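Local structure of galactonate dehydratase (Zobellia galactanivorans, 5OLC) at residues M200-H205 / G252-Y257; P303-W306 / I310-S313. The protein belongs to the enolase superfamily, combining a mandelate racemase-like N-terminal domain with a C-terminal domain of the TIM-barrel type. One frame throughout, in Å; residues are numbered along the deposited sequence.

Contact 1: M200-H205 / G252-Y257; sequences MIDSNH and GGECEY
His205 meets Cys255 at the closer-packed end of this interface, where His205 CE1 lies 3.7 Å from Cys255 SG. The sulfur sits 4.6 Å from the centroid of the His205 ring and 53° off its normal, an oblique approach. With SG anti to its own carbonyl carbon (chi1 -42°), Cys255 turns the sulfur to the imidazole. Both ring nitrogens of His205 are engaged elsewhere: NE2 is hydrogen-bonded to Asp95 OD2 of the second subunit, and ND1 weakly to Glu229.

The other end is looser and polar. Asp202 and Glu254 extend from opposite directions, like charges with Asp202 OD1 4.0 Å from Glu254 OE1 and carboxylate planes 67° apart. Glu228 brings a third carboxylate near Glu254, while Lys172 forms a long, weak ion pair with Asp202 OD2. Such acidic residues about successive strand ends are consistent with the metal-binding position of the enolase superfamily. Beside them Asn204 is exposed; its backbone N makes a weak, bent bond to Asp202 OD1 (3.3 Å).

Glu254 belongs to a type I turn, Gly253 to Glu256, between strand 250-252 and helix 258-267. Across the contact, strand 198-202 ends at Asp202 between parallel strands 170-174 and 224-228.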
loop_
_atom_site.group_PDB
_atom_site.type_symbol
_atom_site.label_atom_id
_atom_site.label_comp_id
_atom_site.label_asym_id
_atom_site.label_seq_id
_atom_site.Cartn_x
_atom_site.Cartn_y
_atom_site.Cartn_z
ATOM N N MET A 200 12.623 24.644 -23.098
ATOM C CA MET A 200 12.649 23.924 -21.813
ATOM C C MET A 200 13.319 24.771 -20.726
ATOM O O MET A 200 14.236 25.529 -21.034
ATOM C CB MET A 200 13.382 22.573 -21.936
ATOM C CG MET A 200 12.766 21.611 -22.929
ATOM S SD MET A 200 13.289 21.871 -24.645
ATOM C CE MET A 200 14.868 21.213 -24.593
ATOM N N ILE A 201 12.880 24.618 -19.460
ATOM C CA ILE A 201 13.425 25.351 -18.311
ATOM C C ILE A 201 14.192 24.409 -17.351
ATOM O O ILE A 201 13.754 23.282 -17.112
ATOM C CB ILE A 201 12.352 26.220 -17.590
ATOM C CG1 ILE A 201 11.145 25.386 -17.110
ATOM C CG2 ILE A 201 11.896 27.355 -18.504
ATOM C CD1 ILE A 201 10.346 25.972 -15.957
ATOM N N ASP A 202 15.353 24.868 -16.840
ATOM C CA ASP A 202 16.206 24.105 -15.930
ATOM C C ASP A 202 16.500 24.899 -14.658
ATOM O O ASP A 202 17.208 25.907 -14.702
ATOM C CB ASP A 202 17.503 23.677 -16.640
ATOM C CG ASP A 202 18.483 22.850 -15.811
ATOM O OD1 ASP A 202 18.064 22.286 -14.762
ATOM O OD2 ASP A 202 19.663 22.744 -16.221
ATOM N N SER A 203 15.962 24.428 -13.521
ATOM C CA SER A 203 16.120 25.065 -12.217
ATOM C C SER A 203 17.487 24.833 -11.601
ATOM O O SER A 203 18.054 25.767 -11.040
ATOM C CB SER A 203 15.034 24.587 -11.256
ATOM O OG SER A 203 15.337 24.889 -9.904
ATOM N N ASN A 204 18.006 23.588 -11.697
ATOM C CA ASN A 204 19.248 23.098 -11.079
ATOM C C ASN A 204 18.986 22.999 -9.582
ATOM O O ASN A 204 19.754 23.536 -8.779
ATOM C CB ASN A 204 20.487 23.979 -11.368
ATOM C CG ASN A 204 20.633 24.427 -12.795
ATOM O OD1 ASN A 204 20.554 25.626 -13.112
ATOM N ND2 ASN A 204 20.880 23.472 -13.684
ATOM N N HIS A 205 17.852 22.335 -9.212
ATOM C CA HIS A 205 17.337 22.117 -7.841
ATOM C C HIS A 205 17.391 23.397 -6.957
ATOM O O HIS A 205 17.419 23.308 -5.723
ATOM C CB HIS A 205 18.000 20.902 -7.144
ATOM C CG HIS A 205 19.332 20.524 -7.699
ATOM N ND1 HIS A 205 19.438 19.738 -8.830
ATOM C CD2 HIS A 205 20.568 20.899 -7.307
ATOM C CE1 HIS A 205 20.733 19.638 -9.075
ATOM N NE2 HIS A 205 21.452 20.317 -8.181
ATOM N N GLY A 252 14.373 14.805 -14.760
ATOM C CA GLY A 252 15.265 14.605 -13.624
ATOM C C GLY A 252 16.074 13.335 -13.690
ATOM O O GLY A 252 15.728 12.412 -14.423
ATOM N N GLY A 253 17.147 13.295 -12.918
ATOM C CA GLY A 253 18.015 12.132 -12.858
ATOM C C GLY A 253 19.460 12.465 -13.119
ATOM O O GLY A 253 20.292 11.558 -13.082
ATOM N N GLU A 254 19.780 13.766 -13.391
ATOM C CA GLU A 254 21.159 14.237 -13.603
ATOM C C GLU A 254 22.016 13.612 -12.505
ATOM O O GLU A 254 22.969 12.896 -12.793
ATOM C CB GLU A 254 21.251 15.759 -13.412
ATOM C CG GLU A 254 20.790 16.639 -14.555
ATOM C CD GLU A 254 21.221 18.087 -14.378
ATOM O OE1 GLU A 254 20.389 18.986 -14.637
ATOM O OE2 GLU A 254 22.381 18.326 -13.960
ATOM N N CYS A 255 21.578 13.816 -11.240
ATOM C CA CYS A 255 22.185 13.389 -9.982
ATOM C C CYS A 255 21.845 11.933 -9.572
ATOM O O CYS A 255 22.160 11.525 -8.447
ATOM C CB CYS A 255 21.833 14.384 -8.880
ATOM S SG CYS A 255 21.924 16.115 -9.400
ATOM N N GLU A 256 21.245 11.144 -10.491
ATOM C CA GLU A 256 20.934 9.734 -10.238
ATOM C C GLU A 256 21.996 8.825 -10.844
ATOM O O GLU A 256 22.440 9.045 -11.970
ATOM C CB GLU A 256 19.520 9.365 -10.700
ATOM C CG GLU A 256 18.433 9.724 -9.702
ATOM C CD GLU A 256 18.402 8.949 -8.395
ATOM O OE1 GLU A 256 18.961 7.832 -8.339
ATOM O OE2 GLU A 256 17.795 9.457 -7.426
ATOM N N TYR A 257 22.450 7.847 -10.057
ATOM C CA TYR A 257 23.535 6.937 -10.413
ATOM C C TYR A 257 23.119 5.473 -10.305
ATOM O O TYR A 257 22.450 5.076 -9.347
ATOM C CB TYR A 257 24.756 7.201 -9.500
ATOM C CG TYR A 257 25.335 8.602 -9.601
ATOM C CD1 TYR A 257 24.783 9.661 -8.882
ATOM C CD2 TYR A 257 26.463 8.857 -10.373
ATOM C CE1 TYR A 257 25.299 10.955 -8.985
ATOM C CE2 TYR A 257 26.997 10.143 -10.477
ATOM C CZ TYR A 257 26.410 11.190 -9.782
ATOM O OH TYR A 257 26.949 12.451 -9.864
#

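Contact 2: P303-W306 / I310-S313; sequences PHTW and IAIS
Thr305 carries its side of the contact through a single methyl group. Its CG2 rests 3.4 Å from the carbonyl O of Ala311 and 4.0 Å from Ile312 CA, so the methyl lies against the backbone of helix 309-321 where these two residues join. Ala311 adds its own methyl, with Thr305 CG2 4.3 Å from Ala311 CB. The backbones are close as well, Thr305 CA standing 6.2 Å from Ile312 CA, and all three touching residues are buried.

The two branches of Thr305 do different work. CG2 is directed to the helix, while OG1 is hydrogen-bonded to the carbonyl O of Glu337. One side chain thus spans the helix and strand 337-339, using its apolar branch for the first and its polar branch for the second.

Ile312 gives a looser flank. Its CG1 is anti to the carbonyl carbon (chi1 -57°), and its side chain comes no nearer than 4.6 Å to Thr305 CG2, going on to pack against Met336 and Leu338. Trp306 directs its CB away from the helix, and its indole makes a cation-pi contact with Arg37. Ala311 N is hydrogen-bonded to Glu55 OE1, which ties this part of the helix to strand 51-56 of the N-terminal sheet.

Topologically this is a strand-loop-helix unit of the barrel: strand 300-301 runs into 303-306, and the chain folds back so that the start of helix 309-321 packs on that loop. His304 ND1 is hydrogen-bonded to Asp277 OD2 from the loop after neighbouring strand 273-274, a pairing consistent with the His-Asp dyads of mandelate racemase-like enzymes.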
loop_
_atom_site.group_PDB
_atom_site.type_symbol
_atom_site.label_atom_id
_atom_site.label_comp_id
_atom_site.label_asym_id
_atom_site.label_seq_id
_atom_site.Cartn_x
_atom_site.Cartn_y
_atom_site.Cartn_z
ATOM N N PRO A 303 19.514 11.658 -22.413
ATOM C CA PRO A 303 20.642 11.745 -21.480
ATOM C C PRO A 303 21.107 13.171 -21.187
ATOM O O PRO A 303 20.783 14.111 -21.927
ATOM C CB PRO A 303 21.716 10.882 -22.144
ATOM C CG PRO A 303 21.424 10.957 -23.577
ATOM C CD PRO A 303 19.935 11.113 -23.720
ATOM N N HIS A 304 21.824 13.334 -20.075
ATOM C CA HIS A 304 22.399 14.617 -19.703
ATOM C C HIS A 304 23.816 14.628 -20.294
ATOM O O HIS A 304 24.525 13.618 -20.181
ATOM C CB HIS A 304 22.426 14.774 -18.172
ATOM C CG HIS A 304 23.020 16.071 -17.698
ATOM N ND1 HIS A 304 24.286 16.125 -17.115
ATOM C CD2 HIS A 304 22.500 17.322 -17.731
ATOM C CE1 HIS A 304 24.493 17.402 -16.827
ATOM N NE2 HIS A 304 23.451 18.162 -17.180
ATOM N N THR A 305 24.195 15.731 -20.992
ATOM C CA THR A 305 25.530 15.893 -21.597
ATOM C C THR A 305 26.066 17.303 -21.395
ATOM O O THR A 305 25.465 18.266 -21.879
ATOM C CB THR A 305 25.624 15.440 -23.076
ATOM O OG1 THR A 305 24.341 15.093 -23.611
ATOM C CG2 THR A 305 26.601 14.301 -23.264
ATOM N N TRP A 306 27.202 17.421 -20.671
ATOM C CA TRP A 306 27.836 18.704 -20.371
ATOM C C TRP A 306 29.360 18.565 -20.204
ATOM O O TRP A 306 29.911 18.852 -19.130
ATOM C CB TRP A 306 27.176 19.362 -19.139
ATOM C CG TRP A 306 27.236 20.864 -19.112
ATOM C CD1 TRP A 306 26.578 21.727 -19.943
ATOM C CD2 TRP A 306 27.920 21.681 -18.143
ATOM N NE1 TRP A 306 26.836 23.031 -19.576
ATOM C CE2 TRP A 306 27.663 23.032 -18.476
ATOM C CE3 TRP A 306 28.755 21.401 -17.043
ATOM C CZ2 TRP A 306 28.201 24.102 -17.741
ATOM C CZ3 TRP A 306 29.287 22.461 -16.316
ATOM C CH2 TRP A 306 29.007 23.792 -16.663
ATOM N N ILE A 310 34.056 13.861 -26.256
ATOM C CA ILE A 310 34.144 12.452 -25.829
ATOM C C ILE A 310 32.787 12.082 -25.228
ATOM O O ILE A 310 32.223 11.061 -25.611
ATOM C CB ILE A 310 35.317 12.109 -24.868
ATOM C CG1 ILE A 310 36.673 12.360 -25.542
ATOM C CG2 ILE A 310 35.216 10.652 -24.438
ATOM C CD1 ILE A 310 37.807 12.488 -24.642
ATOM N N ALA A 311 32.251 12.970 -24.342
ATOM C CA ALA A 311 30.946 12.912 -23.682
ATOM C C ALA A 311 29.805 13.043 -24.685
ATOM O O ALA A 311 28.874 12.227 -24.639
ATOM C CB ALA A 311 30.830 14.027 -22.675
ATOM N N ILE A 312 29.847 14.078 -25.579
ATOM C CA ILE A 312 28.786 14.270 -26.573
ATOM C C ILE A 312 28.676 13.040 -27.480
ATOM O O ILE A 312 27.569 12.546 -27.674
ATOM C CB ILE A 312 28.895 15.599 -27.347
ATOM C CG1 ILE A 312 28.902 16.779 -26.377
ATOM C CG2 ILE A 312 27.763 15.749 -28.384
ATOM C CD1 ILE A 312 29.808 17.948 -26.782
ATOM N N SER A 313 29.825 12.496 -27.948
ATOM C CA SER A 313 29.884 11.297 -28.795
ATOM C C SER A 313 29.152 10.107 -28.188
ATOM O O SER A 313 28.332 9.509 -28.877
ATOM C CB SER A 313 31.325 10.920 -29.114
ATOM O OG SER A 313 31.875 11.875 -30.000
#

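In the fold
Contacts 1 and 2 follow one another along the chain, their centres about 15 Å apart, yet they meet directly: Glu254 OE2 of contact 1 packs 3.4 Å from His304 NE2 of contact 2. Both use loops that follow parallel barrel strands, so the meeting point lies at the same end of the barrel. Lys172, Glu228 and Glu229 lie beside contact 1, and Asp277 and Tyr57 beside His304 of contact 2. The carboxylates of Asp202, Glu228 and Glu254, at or just beyond the ends of successive strands, would put the probable metal position next to His304. The second subunit reaches contact 1 alone, leaving contact 2 within its own chain.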